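Local coordinates for ArsC family reductase (Pseudomonas aeruginosa, PDB 1RW1), which is not functionally characterised but probably acts as a glutathione-dependent thiol reductase, being an ArsC family member built on a thioredoxin fold, at residues 3-8 with 93-98; 47-52 with 100-105; 60-65 with 86-91; 37-42 with 77-82; 17-22 with 108-113. One frame throughout, in Å; residues are numbered along the deposited sequence.

How the contacts relate
From the N terminus, segment 3-8 comes first, and contact 1 closes a loop of 84 residues by pairing strand 2-6 with strand 93-95. Segment 17-22 opens contact 5, which crosses contact 1 and joins helices 11-22 and 106-113 over one face of the sheet. Contact 4 (37-42 with 77-82) joins two helices and nests inside both of these. Contact 2 (47-52 with 100-105) crosses contacts 1 and 4, nests in contact 5, and ties helix 39-49 to strand 100-102. Contact 3 (60-65 with 86-91) nests in contacts 1, 2 and 5 but crosses contact 4, within the helical region.

Contact 1 of 5, residues 3-8 with 93-98; sequences VLYGIK and VLELGG
The Y5 ring meets segment 93-98 by its edge: V93 O lies in the ring plane, 3.5 Å from Y5 CD1, and E95 OE1 is also in plane, at the hydroxyl end. W45 meets the ring edge-to-face, and the H30 and H41 rings touch it too. The E95 carboxylate plane is turned 73° from the ring. Y5 OH donates to E95 OE1, but 2.4 Å is implausibly short and E95 has two conformers, so its strength is doubtful. With chi1 of E95 at -72°, CG stands beside the backbone N and the extended chain runs past the CE1 edge of Y5.

The backbone evidence is firmer. V3 with E95 and Y5 with V93 are hydrogen-bonded antiparallel pairs, and L4 with L94 is the non-hydrogen-bonded pair between them. E95 N to V3 O and Y5 N to V93 O both measure 2.8 Å, while V93 N to Y5 O is 3.1 Å. On the other face, L4 CD1 meets L94 CD1 at 4.0 Å.

Strand 2-6 also pairs with the parallel strand 27-31, and strand 93-95 with strand 100-102, so this is the centre of the mixed thioredoxin-fold sheet. Helices 11-22 and 106-113 pack on L4, the latter also on L94; on the opposite face R44 makes a salt bridge and W45 NE1 a hydrogen bond to E95 OE2, and H41 NE2 is hydrogen-bonded to Y5 OH.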
# COMPACT_ATOMS: atom_id res chain seq x y z
N VAL A 3 6.16 -0.18 -10.06
CA VAL A 3 6.21 0.90 -9.06
C VAL A 3 5.86 0.32 -7.69
O VAL A 3 4.83 -0.34 -7.53
CB VAL A 3 5.24 2.06 -9.39
CG1 VAL A 3 5.45 3.20 -8.41
CG2 VAL A 3 5.44 2.54 -10.83
N LEU A 4 6.75 0.55 -6.72
CA LEU A 4 6.58 0.11 -5.35
C LEU A 4 6.23 1.33 -4.50
O LEU A 4 6.97 2.31 -4.50
CB LEU A 4 7.89 -0.52 -4.86
CG LEU A 4 7.78 -1.25 -3.52
CD1 LEU A 4 7.00 -2.56 -3.67
CD2 LEU A 4 9.17 -1.52 -2.97
N TYR A 5 5.15 1.24 -3.74
CA TYR A 5 4.63 2.34 -2.93
C TYR A 5 4.78 2.00 -1.46
O TYR A 5 4.35 0.93 -1.01
CB TYR A 5 3.14 2.55 -3.22
CG TYR A 5 2.79 2.94 -4.63
CD1 TYR A 5 2.73 2.02 -5.64
CD2 TYR A 5 2.53 4.26 -4.94
CE1 TYR A 5 2.39 2.38 -6.93
CE2 TYR A 5 2.20 4.64 -6.23
CZ TYR A 5 2.12 3.69 -7.23
OH TYR A 5 1.79 4.06 -8.51
N GLY A 6 5.32 2.95 -0.70
CA GLY A 6 5.44 2.79 0.74
C GLY A 6 6.38 3.82 1.32
O GLY A 6 6.38 4.98 0.91
N ILE A 7 7.20 3.40 2.29
CA ILE A 7 8.18 4.25 2.95
C ILE A 7 9.48 3.47 3.10
O ILE A 7 9.54 2.28 2.81
CB ILE A 7 7.65 4.74 4.35
CG1 ILE A 7 7.54 3.56 5.33
CG2 ILE A 7 6.35 5.49 4.20
CD1 ILE A 7 7.25 3.98 6.76
N LYS A 8 10.53 4.14 3.57
CA LYS A 8 11.82 3.49 3.78
C LYS A 8 11.88 2.66 5.06
O LYS A 8 12.32 1.50 5.06
CB LYS A 8 12.93 4.55 3.78
CG LYS A 8 13.14 5.25 2.44
CD LYS A 8 14.07 6.48 2.58
CE LYS A 8 14.36 7.15 1.24
NZ LYS A 8 15.04 8.49 1.39
N VAL A 93 2.48 -1.49 -1.70
CA VAL A 93 1.67 -1.74 -2.90
C VAL A 93 2.65 -1.83 -4.05
O VAL A 93 3.56 -1.01 -4.16
CB VAL A 93 0.60 -0.66 -3.15
CG1 VAL A 93 -0.17 -0.96 -4.42
CG2 VAL A 93 -0.35 -0.57 -1.97
N LEU A 94 2.50 -2.85 -4.89
CA LEU A 94 3.37 -3.04 -6.04
C LEU A 94 2.51 -3.06 -7.29
O LEU A 94 1.65 -3.94 -7.44
CB LEU A 94 4.15 -4.34 -5.92
CG LEU A 94 5.02 -4.72 -7.12
CD1 LEU A 94 6.10 -3.69 -7.43
CD2 LEU A 94 5.66 -6.08 -6.88
N GLU A 95 2.74 -2.09 -8.17
CA GLU A 95 2.04 -1.97 -9.45
C GLU A 95 2.81 -2.73 -10.52
O GLU A 95 3.98 -2.47 -10.75
CB GLU A 95 1.80 -0.51 -9.79
CG GLU A 95 0.72 0.07 -8.88
CD GLU A 95 0.38 1.48 -9.22
OE1 GLU A 95 1.19 2.16 -9.88
OE2 GLU A 95 -0.71 1.92 -8.82
N LEU A 96 2.12 -3.68 -11.13
CA LEU A 96 2.70 -4.61 -12.09
C LEU A 96 2.31 -4.30 -13.54
O LEU A 96 2.78 -4.94 -14.47
CB LEU A 96 2.23 -6.04 -11.77
CG LEU A 96 2.67 -6.57 -10.41
CD1 LEU A 96 1.88 -7.81 -10.05
CD2 LEU A 96 4.16 -6.84 -10.40
N GLY A 97 1.44 -3.32 -13.72
CA GLY A 97 0.93 -3.01 -15.05
C GLY A 97 -0.58 -3.13 -15.07
O GLY A 97 -1.29 -2.15 -14.89
N GLY A 98 -1.09 -4.33 -15.25
CA GLY A 98 -2.52 -4.52 -15.25
C GLY A 98 -3.13 -4.73 -13.87
O GLY A 98 -4.35 -4.76 -13.73

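Contact 2 of 5, residues 47-52 with 100-105; sequences AEHGWQ and TLVGFK
T100 OG1 is gripped by two side chains of segment 47-52: it donates to E48 OE1 at 2.7 Å and accepts from H49 NE2, also at 2.7 Å. The two approaches differ. The hydroxyl reaches OE1 from 56° above the carboxylate plane, whereas OG1 lies almost in the plane of the imidazole. A chi1 of 63° sets OG1 between the backbone N and carbonyl carbon of T100, so the hydroxyl and the backbone N-H can both serve one carboxylate. The backbone bond is nearly straight: T100 N donates to E48 OE2 over 2.9 Å at an N-H...O angle of 167°, arriving on the syn lone pair of OE2. H49 NE2 also leans weakly on T100 O, which lies at the ring edge.

The imidazole is held flat between two carbons. E48 CG covers one face from its own helix, and V102 CG2 covers the opposite one, 3.6 Å from the centroid, a CH-pi contact nearly along the normal. Thus E48 supplies both a carboxylate for T100 and a methylene that backs H49.

G50, with positive phi, ends helix 39-49 just after H49 and is the N-cap of the next helix. The C-terminal turn of helix 39-49 is thereby bonded to strand 100-102, an outermost strand of the sheet, an arrangement consistent with the ArsC-family plan of a thioredoxin-fold sheet carrying an extra helical region.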
# COMPACT_ATOMS: atom_id res chain seq x y z
N ALA A 47 -10.62 -0.34 -5.61
CA ALA A 47 -11.47 -1.01 -6.58
C ALA A 47 -11.01 -2.44 -6.82
O ALA A 47 -11.84 -3.34 -7.01
CB ALA A 47 -11.47 -0.23 -7.89
N GLU A 48 -9.70 -2.66 -6.84
CA GLU A 48 -9.14 -3.95 -7.16
C GLU A 48 -9.09 -4.90 -5.97
O GLU A 48 -9.19 -6.11 -6.16
CB GLU A 48 -7.73 -3.73 -7.73
CG GLU A 48 -6.99 -5.01 -8.10
CD GLU A 48 -5.58 -4.77 -8.56
OE1 GLU A 48 -5.15 -3.59 -8.57
OE2 GLU A 48 -4.90 -5.75 -8.90
N HIS A 49 -8.92 -4.37 -4.76
CA HIS A 49 -8.60 -5.18 -3.59
C HIS A 49 -9.55 -5.05 -2.43
O HIS A 49 -9.58 -5.92 -1.56
CB HIS A 49 -7.21 -4.83 -3.06
CG HIS A 49 -6.11 -5.21 -3.98
ND1 HIS A 49 -5.65 -6.50 -4.09
CD2 HIS A 49 -5.37 -4.46 -4.81
CE1 HIS A 49 -4.68 -6.52 -4.99
NE2 HIS A 49 -4.48 -5.29 -5.43
N GLY A 50 -10.33 -3.97 -2.39
CA GLY A 50 -11.23 -3.70 -1.28
C GLY A 50 -10.56 -2.81 -0.26
O GLY A 50 -9.38 -2.96 0.08
N TRP A 51 -11.33 -1.86 0.27
CA TRP A 51 -10.76 -0.91 1.22
C TRP A 51 -10.25 -1.61 2.47
O TRP A 51 -9.31 -1.11 3.08
CB TRP A 51 -11.74 0.21 1.58
CG TRP A 51 -12.97 -0.20 2.34
CD1 TRP A 51 -14.21 -0.46 1.81
CD2 TRP A 51 -13.11 -0.36 3.75
NE1 TRP A 51 -15.10 -0.78 2.81
CE2 TRP A 51 -14.44 -0.74 4.01
CE3 TRP A 51 -12.24 -0.22 4.84
CZ2 TRP A 51 -14.92 -0.99 5.29
CZ3 TRP A 51 -12.72 -0.47 6.12
CH2 TRP A 51 -14.04 -0.84 6.33
N GLN A 52 -10.83 -2.75 2.87
CA GLN A 52 -10.30 -3.42 4.07
C GLN A 52 -8.93 -4.03 3.82
O GLN A 52 -8.17 -4.24 4.75
CB GLN A 52 -11.27 -4.47 4.57
CG GLN A 52 -12.52 -3.87 5.19
CD GLN A 52 -13.60 -4.88 5.56
OE1 GLN A 52 -13.53 -6.04 5.17
NE2 GLN A 52 -14.61 -4.42 6.29
N THR A 100 -2.15 -5.04 -9.22
CA THR A 100 -1.29 -4.69 -8.11
C THR A 100 -1.27 -5.80 -7.06
O THR A 100 -2.22 -6.59 -6.94
CB THR A 100 -1.70 -3.37 -7.43
OG1 THR A 100 -3.01 -3.49 -6.87
CG2 THR A 100 -1.80 -2.26 -8.43
N LEU A 101 -0.18 -5.82 -6.29
CA LEU A 101 -0.09 -6.65 -5.10
C LEU A 101 -0.06 -5.75 -3.88
O LEU A 101 0.66 -4.76 -3.85
CB LEU A 101 1.17 -7.52 -5.13
CG LEU A 101 1.22 -8.56 -6.24
CD1 LEU A 101 2.56 -9.27 -6.26
CD2 LEU A 101 0.09 -9.57 -6.09
N VAL A 102 -0.81 -6.11 -2.86
CA VAL A 102 -0.86 -5.39 -1.59
C VAL A 102 -0.30 -6.30 -0.50
O VAL A 102 -0.73 -7.43 -0.35
CB VAL A 102 -2.29 -4.97 -1.24
CG1 VAL A 102 -2.32 -4.22 0.10
CG2 VAL A 102 -2.88 -4.10 -2.33
N GLY A 103 0.68 -5.79 0.24
CA GLY A 103 1.41 -6.59 1.19
C GLY A 103 2.48 -7.41 0.48
O GLY A 103 2.58 -7.40 -0.74
N PHE A 104 3.30 -8.08 1.27
CA PHE A 104 4.41 -8.87 0.74
C PHE A 104 4.23 -10.33 1.07
O PHE A 104 4.45 -10.74 2.22
CB PHE A 104 5.75 -8.35 1.27
CG PHE A 104 6.93 -9.21 0.88
CD1 PHE A 104 7.21 -9.52 -0.45
CD2 PHE A 104 7.78 -9.73 1.86
CE1 PHE A 104 8.29 -10.32 -0.78
CE2 PHE A 104 8.85 -10.53 1.50
CZ PHE A 104 9.10 -10.81 0.19
N LYS A 105 3.82 -11.10 0.07
CA LYS A 105 3.79 -12.55 0.12
C LYS A 105 4.78 -13.03 -0.94
O LYS A 105 4.55 -12.83 -2.13
CB LYS A 105 2.37 -13.07 -0.16
CG LYS A 105 1.40 -12.82 0.98
CD LYS A 105 -0.00 -13.35 0.67
CE LYS A 105 -0.93 -13.17 1.87
NZ LYS A 105 -2.38 -13.35 1.52

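Contact 3 of 5, residues 60-65 with 86-91; sequences TTFRKL and PSMIKR
T61 in helix 60-63 and M88 in the 3-10 turn 86-88 bring the backbones closest, CA atoms 5.9 Å apart; I89 N donating to P86 O closes the turn. On the outer side, T61 OG1 and S87 OG share a 2.7 Å hydrogen bond in which either may donate. T61 chi1 of -58° puts OG1 beside the backbone N, while S87 chi1 of 170° swings OG opposite its own N, so the two hydroxyls meet between the turns. Water 1 adds a looser bridge: it donates to S87 O at 3.2 Å and accepts weakly from T61 N.

Inward, the selenomethionine M88 carries the apolar contact, in the one of its two conformers described here. T61 CG2 presses on M88 CG at 3.4 Å, the chains crossing at a slant, though the second conformer leaves this tightness doubtful. M88 SE sits 3.6 Å from F62 CA and 3.8 Å from F62 CB. It approaches the F62 ring at the edge, 5.1 Å from the centroid and 75° off the normal, an edge-on Met-aromatic contact. L65 CD1 also meets SE, tip to tip, at 3.7 Å. F62 and L65 thus meet the selenium from one general side.

L81 of helix 75-84 also touches both M88 and L65. The contact thus belongs to the helical region of the ArsC fold, at the connection from helix 75-84 into strand 93-95.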
# COMPACT_ATOMS: atom_id res chain seq x y z
N THR A 60 -0.99 1.03 13.98
CA THR A 60 -1.08 2.00 15.05
C THR A 60 -1.79 3.26 14.63
O THR A 60 -2.53 3.85 15.43
CB THR A 60 0.30 2.36 15.62
OG1 THR A 60 1.14 2.92 14.61
CG2 THR A 60 1.03 1.11 16.11
N THR A 61 -1.56 3.71 13.40
CA THR A 61 -2.14 4.98 12.98
C THR A 61 -3.66 4.91 12.98
O THR A 61 -4.36 5.82 13.47
CB THR A 61 -1.58 5.37 11.63
OG1 THR A 61 -0.15 5.44 11.79
CG2 THR A 61 -2.05 6.74 11.22
N PHE A 62 -4.20 3.83 12.44
CA PHE A 62 -5.65 3.65 12.51
C PHE A 62 -6.14 3.51 13.94
O PHE A 62 -7.17 4.09 14.30
CB PHE A 62 -6.08 2.45 11.65
CG PHE A 62 -7.58 2.29 11.56
CD1 PHE A 62 -8.25 1.55 12.51
CD2 PHE A 62 -8.30 2.90 10.55
CE1 PHE A 62 -9.61 1.41 12.46
CE2 PHE A 62 -9.68 2.78 10.51
CZ PHE A 62 -10.33 2.03 11.46
N ARG A 63 -5.42 2.75 14.76
CA ARG A 63 -5.86 2.52 16.14
C ARG A 63 -6.12 3.83 16.84
O ARG A 63 -7.04 3.92 17.66
CB ARG A 63 -4.86 1.67 16.97
CG ARG A 63 -4.85 0.15 16.66
CD ARG A 63 -3.74 -0.72 17.39
NE ARG A 63 -2.78 -1.27 16.43
CZ ARG A 63 -1.46 -1.28 16.59
NH1 ARG A 63 -0.93 -0.78 17.70
NH2 ARG A 63 -0.66 -1.81 15.65
N LYS A 64 -5.31 4.83 16.52
CA LYS A 64 -5.35 6.12 17.21
C LYS A 64 -6.49 7.04 16.76
O LYS A 64 -6.72 8.05 17.39
CB LYS A 64 -4.00 6.87 17.01
CG LYS A 64 -2.85 6.38 17.88
CD LYS A 64 -1.61 7.28 17.75
CE LYS A 64 -0.47 6.76 18.62
NZ LYS A 64 0.80 6.55 17.86
N LEU A 65 -7.19 6.74 15.68
CA LEU A 65 -8.27 7.62 15.22
C LEU A 65 -9.37 7.78 16.25
O LEU A 65 -9.53 6.93 17.12
CB LEU A 65 -8.88 7.08 13.94
CG LEU A 65 -7.99 7.08 12.69
CD1 LEU A 65 -8.65 6.35 11.57
CD2 LEU A 65 -7.60 8.48 12.26
N PRO A 86 -1.23 8.85 4.85
CA PRO A 86 -0.71 7.68 4.13
C PRO A 86 -0.08 6.60 4.99
O PRO A 86 0.07 5.48 4.49
CB PRO A 86 0.30 8.29 3.17
CG PRO A 86 -0.20 9.68 2.94
CD PRO A 86 -0.75 10.12 4.25
N SER A 87 0.30 6.90 6.23
CA SER A 87 0.76 5.86 7.14
C SER A 87 -0.22 4.72 7.29
O SER A 87 0.22 3.61 7.62
CB SER A 87 1.07 6.49 8.51
OG SER A 87 1.31 5.55 9.53
N MSE A 88 -1.51 4.97 7.09
CA MSE A 88 -2.57 3.98 7.21
C MSE A 88 -2.71 3.06 6.03
O MSE A 88 -3.53 2.16 6.06
CB MSE A 88 -3.92 4.67 7.45
CG MSE A 88 -3.95 5.27 8.84
SE MSE A 88 -5.70 5.60 9.53
CE MSE A 88 -6.54 5.34 7.80
N ILE A 89 -1.98 3.30 4.94
CA ILE A 89 -2.06 2.43 3.77
C ILE A 89 -1.20 1.18 4.01
O ILE A 89 -0.06 1.29 4.43
CB ILE A 89 -1.56 3.16 2.50
CG1 ILE A 89 -2.35 4.46 2.28
CG2 ILE A 89 -1.68 2.27 1.29
CD1 ILE A 89 -1.67 5.40 1.31
N LYS A 90 -1.75 0.00 3.75
CA LYS A 90 -0.97 -1.22 3.85
C LYS A 90 0.24 -1.15 2.91
O LYS A 90 0.15 -0.64 1.80
CB LYS A 90 -1.83 -2.43 3.52
CG LYS A 90 -2.67 -2.93 4.66
CD LYS A 90 -2.86 -4.44 4.64
CE LYS A 90 -3.90 -4.91 5.66
NZ LYS A 90 -5.23 -4.39 5.31
N ARG A 91 1.35 -1.71 3.37
CA ARG A 91 2.61 -1.69 2.63
C ARG A 91 3.03 -3.13 2.28
O ARG A 91 2.83 -4.06 3.08
CB ARG A 91 3.70 -0.95 3.39
CG ARG A 91 3.37 0.51 3.59
CD ARG A 91 4.51 1.29 4.18
NE ARG A 91 4.85 0.93 5.54
CZ ARG A 91 4.49 1.62 6.62
NH1 ARG A 91 3.68 2.66 6.55
NH2 ARG A 91 4.96 1.24 7.79
O HOH W 1 -0.19 2.45 10.52

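Contact 4 of 5, residues 37-42 with 77-82; sequences IDREHL and KAIELM
R39 and E80 form a side-on, two-nitrogen salt bridge between helices 39-49 and 75-84, both in the helical region of this ArsC-type fold. From CB the R39 chain runs extended to NE. CG passes I79 CG2 at 4.2 Å, CD comes within 3.6 Å of E80 OE2, and NE donates to that same oxygen at 2.8 Å and 175°. At the tip, NH2 donates to E80 OE1 over 2.9 Å. Both oxygens use their syn lone pairs, and the guanidinium and carboxylate planes are only 14° apart; a bend at chi2 of E80 (-53°) brings the acid round to face the arginine.

Next to this salt bridge, L42 fills the buried side. Its CB lies 4.0 Å from I79 CG2, and its CD1 reaches M82 CB. D38 is the N-cap of helix 39-49: its OD1 accepts from H41 N at 3.1 Å and from H41 ND1 at 2.9 Å, the two donors arriving from opposite faces of the carboxylate plane.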
# COMPACT_ATOMS: atom_id res chain seq x y z
N ILE A 37 0.46 10.98 -1.54
CA ILE A 37 -0.36 10.08 -2.38
C ILE A 37 -1.62 10.86 -2.73
O ILE A 37 -1.94 11.86 -2.10
CB ILE A 37 -0.70 8.78 -1.62
CG1 ILE A 37 -1.19 7.65 -2.54
CG2 ILE A 37 -1.75 9.06 -0.53
CD1 ILE A 37 -0.29 7.31 -3.72
N ASP A 38 -2.35 10.38 -3.73
CA ASP A 38 -3.56 11.05 -4.16
C ASP A 38 -4.74 10.09 -4.25
O ASP A 38 -4.60 8.86 -4.16
CB ASP A 38 -3.34 11.78 -5.50
CG ASP A 38 -3.16 10.82 -6.65
OD1 ASP A 38 -3.22 9.60 -6.50
OD2 ASP A 38 -3.10 11.22 -7.81
N ARG A 39 -5.93 10.65 -4.44
CA ARG A 39 -7.15 9.87 -4.46
C ARG A 39 -7.20 8.95 -5.66
O ARG A 39 -7.82 7.90 -5.59
CB ARG A 39 -8.37 10.74 -4.50
CG ARG A 39 -8.76 11.33 -3.27
CD ARG A 39 -10.17 11.90 -3.38
NE ARG A 39 -10.46 12.71 -2.23
CZ ARG A 39 -10.18 13.99 -2.15
NH1 ARG A 39 -9.62 14.63 -3.17
NH2 ARG A 39 -10.44 14.62 -1.03
N GLU A 40 -6.61 9.35 -6.79
CA GLU A 40 -6.68 8.53 -7.96
C GLU A 40 -6.06 7.16 -7.71
O GLU A 40 -6.63 6.12 -8.07
CB GLU A 40 -6.05 9.26 -9.16
CG GLU A 40 -6.27 8.55 -10.48
CD GLU A 40 -5.26 7.46 -10.75
OE1 GLU A 40 -4.19 7.44 -10.13
OE2 GLU A 40 -5.53 6.60 -11.60
N HIS A 41 -4.91 7.12 -7.05
CA HIS A 41 -4.28 5.86 -6.70
C HIS A 41 -5.15 5.07 -5.75
O HIS A 41 -5.38 3.88 -5.93
CB HIS A 41 -2.93 6.12 -6.02
CG HIS A 41 -1.83 6.29 -6.97
ND1 HIS A 41 -1.46 7.49 -7.51
CD2 HIS A 41 -1.01 5.35 -7.49
CE1 HIS A 41 -0.40 7.28 -8.29
NE2 HIS A 41 -0.14 5.98 -8.32
N LEU A 42 -5.59 5.72 -4.68
CA LEU A 42 -6.35 5.02 -3.66
C LEU A 42 -7.64 4.43 -4.21
O LEU A 42 -8.02 3.31 -3.83
CB LEU A 42 -6.65 5.94 -2.49
CG LEU A 42 -5.41 6.43 -1.73
CD1 LEU A 42 -5.79 7.54 -0.79
CD2 LEU A 42 -4.76 5.29 -0.98
N LYS A 77 -15.14 6.61 2.53
CA LYS A 77 -14.62 7.10 3.79
C LYS A 77 -13.19 6.63 4.06
O LYS A 77 -12.35 7.39 4.56
CB LYS A 77 -15.54 6.68 4.95
CG LYS A 77 -16.91 7.32 4.92
CD LYS A 77 -17.78 6.80 6.05
CE LYS A 77 -19.16 7.46 6.07
NZ LYS A 77 -20.04 6.85 7.11
N ALA A 78 -12.90 5.38 3.73
CA ALA A 78 -11.57 4.84 3.90
C ALA A 78 -10.56 5.60 3.06
O ALA A 78 -9.44 5.88 3.50
CB ALA A 78 -11.56 3.35 3.54
N ILE A 79 -10.94 5.93 1.83
CA ILE A 79 -10.05 6.67 0.96
C ILE A 79 -9.71 8.04 1.57
O ILE A 79 -8.55 8.47 1.55
CB ILE A 79 -10.67 6.78 -0.45
CG1 ILE A 79 -10.60 5.43 -1.16
CG2 ILE A 79 -9.97 7.88 -1.26
CD1 ILE A 79 -11.39 5.37 -2.45
N GLU A 80 -10.70 8.73 2.13
CA GLU A 80 -10.39 10.02 2.75
C GLU A 80 -9.42 9.89 3.90
O GLU A 80 -8.55 10.74 4.08
CB GLU A 80 -11.67 10.75 3.20
CG GLU A 80 -12.58 11.14 2.04
CD GLU A 80 -11.85 11.92 0.96
OE1 GLU A 80 -11.35 13.02 1.24
OE2 GLU A 80 -11.75 11.42 -0.17
N LEU A 81 -9.55 8.84 4.70
CA LEU A 81 -8.63 8.64 5.82
C LEU A 81 -7.19 8.43 5.32
O LEU A 81 -6.24 9.01 5.84
CB LEU A 81 -9.05 7.43 6.66
CG LEU A 81 -10.36 7.55 7.43
CD1 LEU A 81 -10.66 6.23 8.14
CD2 LEU A 81 -10.32 8.69 8.42
N MSE A 82 -7.04 7.57 4.32
CA MSE A 82 -5.71 7.27 3.78
C MSE A 82 -5.08 8.43 3.04
O MSE A 82 -3.86 8.57 3.04
CB MSE A 82 -5.80 6.05 2.87
CG MSE A 82 -6.11 4.78 3.63
SE MSE A 82 -6.08 3.14 2.52
CE MSE A 82 -7.78 3.40 1.59

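Contact 5 of 5, residues 17-22 with 108-113; sequences RTWLDE and AYAAAL
W19 and Y109 form a T-shaped pair, with the edge of Y109 toward the face of the W19 six-membered ring, centroids 5.6 Å apart and planes at 88°. The nearest Y109 ring carbon is CD2, 3.8 Å from W19 CE3. A CH-pi contact reinforces it: Y109 CB stands 3.7 Å above the same ring's centroid, 1° off the normal. With CG opposite its backbone N, the W19 indole turns toward helix 106-113, where W19 CH2 also approaches Y109 O at 3.5 Å.

The aliphatic contacts flank this pair. L20 CG touches the edge of the Y109 ring at CE2, 3.9 Å away, and L20 CD2 meets L113 CD1 at 3.6 Å. On W19, CZ2 rests against A110 CB and CZ3 faces L113 CD1.

The helix segments run roughly parallel, 29° apart, and their axes come within 11.3 Å at their closest. Both helices lie on the sheet face carrying L4, which L20 and Y109 touch; L94 of strand 93-95 packs under Y109 and L113.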
# COMPACT_ATOMS: atom_id res chain seq x y z
N ARG A 17 11.71 -5.15 -0.73
CA ARG A 17 12.76 -4.62 -1.58
C ARG A 17 13.93 -5.57 -1.69
O ARG A 17 14.55 -5.67 -2.75
CB ARG A 17 13.24 -3.25 -1.11
CG ARG A 17 12.14 -2.21 -1.26
CD ARG A 17 12.60 -0.78 -1.03
NE ARG A 17 13.35 -0.29 -2.16
CZ ARG A 17 13.78 0.95 -2.27
NH1 ARG A 17 13.56 1.81 -1.29
NH2 ARG A 17 14.44 1.33 -3.35
N THR A 18 14.27 -6.28 -0.61
CA THR A 18 15.31 -7.28 -0.73
C THR A 18 14.91 -8.36 -1.74
O THR A 18 15.74 -8.77 -2.55
CB THR A 18 15.65 -7.85 0.66
OG1 THR A 18 16.05 -6.79 1.53
CG2 THR A 18 16.86 -8.77 0.60
N TRP A 19 13.67 -8.82 -1.69
CA TRP A 19 13.18 -9.78 -2.68
C TRP A 19 13.35 -9.22 -4.10
O TRP A 19 13.93 -9.87 -4.98
CB TRP A 19 11.73 -10.17 -2.35
CG TRP A 19 11.26 -11.39 -3.09
CD1 TRP A 19 11.14 -12.65 -2.59
CD2 TRP A 19 10.86 -11.47 -4.47
NE1 TRP A 19 10.71 -13.51 -3.56
CE2 TRP A 19 10.55 -12.82 -4.73
CE3 TRP A 19 10.79 -10.56 -5.52
CZ2 TRP A 19 10.15 -13.27 -5.99
CZ3 TRP A 19 10.40 -11.00 -6.77
CH2 TRP A 19 10.09 -12.35 -6.99
N LEU A 20 12.81 -8.03 -4.33
CA LEU A 20 12.85 -7.44 -5.66
C LEU A 20 14.29 -7.21 -6.15
O LEU A 20 14.64 -7.54 -7.28
CB LEU A 20 12.10 -6.11 -5.66
CG LEU A 20 10.58 -6.21 -5.49
CD1 LEU A 20 10.01 -4.87 -5.14
CD2 LEU A 20 9.92 -6.79 -6.74
N ASP A 21 15.11 -6.63 -5.28
CA ASP A 21 16.47 -6.28 -5.64
C ASP A 21 17.27 -7.54 -5.96
O ASP A 21 18.01 -7.58 -6.94
CB ASP A 21 17.14 -5.52 -4.49
CG ASP A 21 16.55 -4.14 -4.22
OD1 ASP A 21 15.88 -3.59 -5.12
OD2 ASP A 21 16.78 -3.60 -3.11
N GLU A 22 17.08 -8.60 -5.17
CA GLU A 22 17.81 -9.84 -5.39
C GLU A 22 17.36 -10.55 -6.66
O GLU A 22 18.15 -11.25 -7.30
CB GLU A 22 17.74 -10.72 -4.17
CG GLU A 22 18.57 -10.17 -3.03
CD GLU A 22 20.07 -10.18 -3.28
OE1 GLU A 22 20.57 -11.15 -3.88
OE2 GLU A 22 20.77 -9.21 -2.86
N ALA A 108 3.47 -14.69 -4.07
CA ALA A 108 2.77 -13.82 -5.02
C ALA A 108 3.78 -13.01 -5.82
O ALA A 108 3.59 -12.79 -7.02
CB ALA A 108 1.81 -12.89 -4.30
N TYR A 109 4.83 -12.53 -5.17
CA TYR A 109 5.89 -11.83 -5.88
C TYR A 109 6.51 -12.79 -6.91
O TYR A 109 6.73 -12.41 -8.05
CB TYR A 109 6.94 -11.29 -4.89
CG TYR A 109 6.64 -9.91 -4.34
CD1 TYR A 109 5.37 -9.55 -3.94
CD2 TYR A 109 7.63 -8.96 -4.25
CE1 TYR A 109 5.10 -8.27 -3.46
CE2 TYR A 109 7.38 -7.69 -3.78
CZ TYR A 109 6.11 -7.34 -3.39
OH TYR A 109 5.89 -6.04 -2.94
N ALA A 110 6.79 -14.02 -6.51
CA ALA A 110 7.37 -15.00 -7.41
C ALA A 110 6.46 -15.30 -8.60
O ALA A 110 6.91 -15.40 -9.74
CB ALA A 110 7.67 -16.29 -6.68
N ALA A 111 5.17 -15.44 -8.32
CA ALA A 111 4.22 -15.76 -9.38
C ALA A 111 4.14 -14.61 -10.40
O ALA A 111 3.92 -14.84 -11.59
CB ALA A 111 2.85 -16.02 -8.78
N ALA A 112 4.34 -13.39 -9.93
CA ALA A 112 4.24 -12.23 -10.80
C ALA A 112 5.52 -11.92 -11.57
O ALA A 112 5.47 -11.40 -12.68
CB ALA A 112 3.84 -11.01 -9.99
N LEU A 113 6.67 -12.22 -10.97
CA LEU A 113 7.93 -11.67 -11.43
C LEU A 113 9.03 -12.69 -11.67
O LEU A 113 10.06 -12.35 -12.24
CB LEU A 113 8.43 -10.64 -10.43
CG LEU A 113 7.54 -9.41 -10.29
CD1 LEU A 113 7.94 -8.68 -9.03
CD2 LEU A 113 7.66 -8.51 -11.50